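PDB 2IMR: hypothetical protein DR_0824 from Deinococcus radiodurans, which catalyses the zinc-dependent deamination of aminodeoxyfutalosine to futalosine, a step of menaquinone biosynthesis, and deaminates adenosine and several of its derivatives to a lesser extent. Local coordinates for residues A[97-103]-A[149-155]; A[44-48]-A[90-94]. All blocks are in the same frame, centred on the assembly; numbering follows the deposited sequence.

In the fold
Both contacts pair two strand segments in parallel, and they adjoin in sequence: 90-94 of contact 2 runs on into 97-103 of contact 1, although their centres lie about 25 Å apart. Contact 1 is buried in the amidohydrolase barrel, its centre about 9 Å from that of the chain, and carries two zinc ligands. Contact 2, about 20 Å from the chain centre, is also largely buried but lies away from the annotated sites, in a small three-stranded sheet beside the barrel. Their chemistry follows their place: contact 1 adds bonds from backbone amides to carboxylates and histidine packing to a bulged strand pair burying 556 Å², whereas contact 2 buries 304 Å² with two backbone bonds and apolar side chains.

Contact 1 of 2, residues A[97-103]-A[149-155]; sequences NAHTHLD and VGDIVWA. With ZN (zinc ion), chain B.
His101 holds CG anti to its carbonyl carbon, beside the backbone N (chi1 -67°), which lays the ring alongside Ile152, whose CB sits over one ring face, 3.6 Å from the centroid, as a CH-pi contact. His99 is turned differently, its CG anti to the backbone N (chi1 -175°), and its CE1 meets Ile152 CG1 at 3.4 Å. One isoleucine thus packs against both rings of the His-X-His motif of amidohydrolases, whose NE2 atoms each bind the zinc ion at 2.1 Å.

The backbones pair in parallel, with a beta bulge between Asn97 and Thr100. Gly150 N donates to Asn97 O, Thr100 N to Gly150 O, and Ile152 N to Thr100 O (2.9 Å, nearly straight).

Past Thr100 O, carboxylates take over as acceptors of the cross-segment bonds. Asp151 OD1 takes Leu102 N at 2.9 Å through its syn lone pair. Asp103 binds two successive amides: Trp154 N reaches OD1 at 3.1 Å, somewhat out of the carboxylate plane, and Ala155 N reaches the syn lone pair of OD2 at 3.0 Å. The two bonds hold Asp103 across the turn from strand 149-153 into helix 156-163, just before which Ala155 is the N-cap residue.

His240 of strand 238-241 also binds the zinc ion, and Gln238 hydrogen-bonds His99 ND1. Strand 170-176 brings Tyr173 and Glu175 against Ile152, while helix 156-163 packs on Asp103, Asp151 and Val153.

Contact 2 of 2, residues A[44-48]-A[90-94]; sequences DVLYT and VIAPP
Leu46 and Ile91 meet at the apolar centre, Leu46 CD1 lying 3.9 Å from Ile91 CG2. With CG swung anti to the backbone N (chi1 160°), Leu46 brings CD1 back over the partner strand, 3.5 Å from Ile91 O. On the other face of the sheet Val45 and Val90 are more loosely apposed, Val45 CB lying 4.4 Å from Val90 CG2. Further along, Tyr47 CB touches Ala92 CB at 3.6 Å, and the Tyr47 and Pro93 side chains cross at about a right angle.

Two hydrogen bonds join the parallel backbones. Ile91 N donates to Val45 O at 3.1 Å (167° at the hydrogen), and Tyr47 N donates to Ile91 O at 3.0 Å (163°). Tyr47 O, which would continue the pattern, finds no such donor: Pro93 has no N-H, and the oxygen, buried without a polar partner, faces Pro93 CD at 3.3 Å.

Asp44, at the polar end, forms a salt bridge with Arg86. The pair belongs to the small beta-rich part beside the catalytic barrel, as in other amidohydrolases, and 90-94 leads from it toward barrel strand 97-98. Strand 53-54 lies antiparallel on the far side of strand 45-47; Val59 of strand 57-62 touches Leu46 and Ile91, while helix 380-395 packs on Val45 and Tyr47.

Contact 1 of 2, residues A[97-103]-A[149-155]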
# COMPACT_ATOMS: atom_id res chain seq x y z
N ASN A 97 3.13 -1.02 6.40
CA ASN A 97 2.81 -1.85 5.25
C ASN A 97 1.52 -1.23 4.77
O ASN A 97 0.43 -1.59 5.24
CB ASN A 97 2.56 -3.30 5.66
CG ASN A 97 2.47 -4.23 4.47
OD1 ASN A 97 2.11 -3.79 3.37
ND2 ASN A 97 2.78 -5.50 4.67
N ALA A 98 1.65 -0.29 3.84
CA ALA A 98 0.53 0.48 3.31
C ALA A 98 -0.47 -0.25 2.43
O ALA A 98 -1.51 0.31 2.08
CB ALA A 98 1.06 1.72 2.58
N HIS A 99 -0.16 -1.48 2.05
CA HIS A 99 -1.10 -2.24 1.25
C HIS A 99 -0.85 -3.74 1.30
O HIS A 99 0.21 -4.22 0.90
CB HIS A 99 -1.07 -1.81 -0.22
CG HIS A 99 -2.11 -2.49 -1.06
ND1 HIS A 99 -3.41 -2.06 -1.13
CD2 HIS A 99 -2.05 -3.63 -1.81
CE1 HIS A 99 -4.12 -2.89 -1.88
NE2 HIS A 99 -3.31 -3.85 -2.30
N THR A 100 -1.85 -4.46 1.79
CA THR A 100 -1.80 -5.91 1.84
C THR A 100 -3.22 -6.44 1.94
O THR A 100 -4.18 -5.66 2.08
CB THR A 100 -0.96 -6.43 3.04
OG1 THR A 100 -0.84 -7.86 2.95
CG2 THR A 100 -1.63 -6.07 4.36
N HIS A 101 -3.36 -7.75 1.84
CA HIS A 101 -4.65 -8.41 1.97
C HIS A 101 -4.40 -9.54 2.97
O HIS A 101 -3.65 -10.47 2.65
CB HIS A 101 -5.12 -9.03 0.65
CG HIS A 101 -5.44 -8.04 -0.43
ND1 HIS A 101 -6.70 -7.91 -0.96
CD2 HIS A 101 -4.64 -7.20 -1.13
CE1 HIS A 101 -6.67 -7.04 -1.95
NE2 HIS A 101 -5.43 -6.59 -2.08
N LEU A 102 -4.99 -9.46 4.16
CA LEU A 102 -4.80 -10.52 5.15
C LEU A 102 -5.80 -11.64 4.90
O LEU A 102 -5.64 -12.76 5.39
CB LEU A 102 -4.95 -9.97 6.58
CG LEU A 102 -3.92 -8.91 6.96
CD1 LEU A 102 -4.02 -8.61 8.44
CD2 LEU A 102 -2.51 -9.41 6.63
N ASP A 103 -6.85 -11.33 4.13
CA ASP A 103 -7.85 -12.32 3.74
C ASP A 103 -8.25 -11.95 2.31
O ASP A 103 -8.30 -10.77 1.96
CB ASP A 103 -9.07 -12.32 4.69
CG ASP A 103 -10.14 -11.29 4.31
OD1 ASP A 103 -9.91 -10.08 4.50
OD2 ASP A 103 -11.22 -11.71 3.84
N VAL A 149 -0.69 -0.46 9.19
CA VAL A 149 -1.03 -1.30 8.06
C VAL A 149 -2.23 -0.76 7.30
O VAL A 149 -3.13 -0.14 7.88
CB VAL A 149 -1.35 -2.75 8.49
CG1 VAL A 149 -2.56 -2.78 9.41
CG2 VAL A 149 -1.60 -3.63 7.26
N GLY A 150 -2.22 -0.98 5.98
CA GLY A 150 -3.31 -0.58 5.11
C GLY A 150 -3.80 -1.92 4.59
O GLY A 150 -3.24 -2.46 3.64
N ASP A 151 -4.82 -2.47 5.23
CA ASP A 151 -5.32 -3.78 4.85
C ASP A 151 -6.64 -3.78 4.09
O ASP A 151 -7.60 -3.13 4.48
CB ASP A 151 -5.48 -4.67 6.09
CG ASP A 151 -5.96 -6.06 5.76
OD1 ASP A 151 -5.35 -6.69 4.88
OD2 ASP A 151 -6.94 -6.54 6.38
N ILE A 152 -6.66 -4.53 2.99
CA ILE A 152 -7.86 -4.66 2.19
C ILE A 152 -8.58 -5.88 2.74
O ILE A 152 -8.01 -6.97 2.83
CB ILE A 152 -7.52 -4.90 0.70
CG1 ILE A 152 -6.61 -3.78 0.18
CG2 ILE A 152 -8.81 -4.98 -0.12
CD1 ILE A 152 -7.15 -2.37 0.42
N VAL A 153 -9.84 -5.69 3.12
CA VAL A 153 -10.65 -6.76 3.70
C VAL A 153 -11.77 -7.21 2.77
O VAL A 153 -12.47 -6.39 2.18
CB VAL A 153 -11.32 -6.29 5.03
CG1 VAL A 153 -12.14 -7.43 5.62
CG2 VAL A 153 -10.26 -5.83 6.01
N TRP A 154 -11.94 -8.53 2.66
CA TRP A 154 -12.99 -9.09 1.81
C TRP A 154 -14.17 -9.60 2.63
O TRP A 154 -15.29 -9.10 2.50
CB TRP A 154 -12.44 -10.24 0.96
CG TRP A 154 -13.53 -10.92 0.16
CD1 TRP A 154 -14.33 -11.95 0.57
CD2 TRP A 154 -13.97 -10.57 -1.15
NE1 TRP A 154 -15.25 -12.26 -0.41
CE2 TRP A 154 -15.05 -11.42 -1.48
CE3 TRP A 154 -13.57 -9.61 -2.09
CZ2 TRP A 154 -15.73 -11.34 -2.70
CZ3 TRP A 154 -14.24 -9.53 -3.30
CH2 TRP A 154 -15.31 -10.39 -3.60
N ALA A 155 -13.93 -10.59 3.47
CA ALA A 155 -15.01 -11.17 4.27
C ALA A 155 -15.45 -10.29 5.43
O ALA A 155 -14.64 -9.86 6.23
CB ALA A 155 -14.59 -12.55 4.79
ZN ZN B . -4.32 -5.40 -3.36
O HOH W 1 -7.77 -8.51 5.01
O HOH W 2 -3.04 -5.90 -4.51

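Contact 2 of 2, residues A[44-48]-A[90-94]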
# COMPACT_ATOMS: atom_id res chain seq x y z
N ASP A 44 23.55 3.35 7.23
CA ASP A 44 23.64 3.91 5.89
C ASP A 44 22.55 4.93 5.68
O ASP A 44 22.75 5.95 5.02
CB ASP A 44 23.54 2.80 4.84
CG ASP A 44 24.67 1.80 4.95
OD1 ASP A 44 25.82 2.23 5.16
OD2 ASP A 44 24.41 0.58 4.82
N VAL A 45 21.37 4.66 6.24
CA VAL A 45 20.25 5.57 6.12
C VAL A 45 19.51 5.68 7.45
O VAL A 45 19.09 4.68 8.03
CB VAL A 45 19.24 5.11 5.05
CG1 VAL A 45 18.02 6.02 5.05
CG2 VAL A 45 19.90 5.12 3.68
N LEU A 46 19.37 6.92 7.91
CA LEU A 46 18.68 7.19 9.16
C LEU A 46 17.42 8.01 8.94
O LEU A 46 17.44 8.99 8.18
CB LEU A 46 19.60 7.97 10.10
CG LEU A 46 18.90 8.74 11.22
CD1 LEU A 46 18.42 7.77 12.29
CD2 LEU A 46 19.85 9.76 11.83
N TYR A 47 16.33 7.62 9.58
CA TYR A 47 15.09 8.38 9.48
C TYR A 47 14.56 8.59 10.89
O TYR A 47 14.24 7.63 11.59
CB TYR A 47 14.04 7.67 8.63
CG TYR A 47 12.81 8.53 8.45
CD1 TYR A 47 12.88 9.74 7.77
CD2 TYR A 47 11.59 8.18 9.05
CE1 TYR A 47 11.78 10.59 7.68
CE2 TYR A 47 10.48 9.02 8.97
CZ TYR A 47 10.59 10.23 8.28
OH TYR A 47 9.51 11.08 8.21
N THR A 48 14.47 9.85 11.30
CA THR A 48 14.01 10.20 12.64
C THR A 48 12.50 10.36 12.75
O THR A 48 11.81 10.54 11.74
CB THR A 48 14.67 11.51 13.11
OG1 THR A 48 14.35 12.56 12.20
CG2 THR A 48 16.18 11.35 13.14
N VAL A 90 19.81 0.38 7.87
CA VAL A 90 18.78 1.32 8.27
C VAL A 90 18.42 1.42 9.74
O VAL A 90 18.27 0.41 10.44
CB VAL A 90 17.47 1.03 7.49
CG1 VAL A 90 16.38 2.01 7.90
CG2 VAL A 90 17.72 1.09 5.99
N ILE A 91 18.28 2.66 10.19
CA ILE A 91 17.84 2.94 11.55
C ILE A 91 16.65 3.86 11.35
O ILE A 91 16.80 4.97 10.83
CB ILE A 91 18.90 3.67 12.40
CG1 ILE A 91 20.07 2.73 12.70
CG2 ILE A 91 18.27 4.14 13.69
CD1 ILE A 91 21.16 3.34 13.56
N ALA A 92 15.47 3.39 11.74
CA ALA A 92 14.25 4.16 11.59
C ALA A 92 13.08 3.47 12.27
O ALA A 92 13.16 2.29 12.61
CB ALA A 92 13.94 4.35 10.09
N PRO A 93 11.97 4.20 12.48
CA PRO A 93 10.81 3.59 13.13
C PRO A 93 10.38 2.40 12.27
O PRO A 93 10.74 2.32 11.09
CB PRO A 93 9.78 4.71 13.12
CG PRO A 93 10.63 5.94 13.22
CD PRO A 93 11.75 5.64 12.25
N PRO A 94 9.61 1.45 12.85
CA PRO A 94 9.17 0.31 12.05
C PRO A 94 8.36 0.81 10.85
O PRO A 94 7.52 1.69 11.00
CB PRO A 94 8.34 -0.50 13.03
CG PRO A 94 7.85 0.53 14.01
CD PRO A 94 9.06 1.39 14.21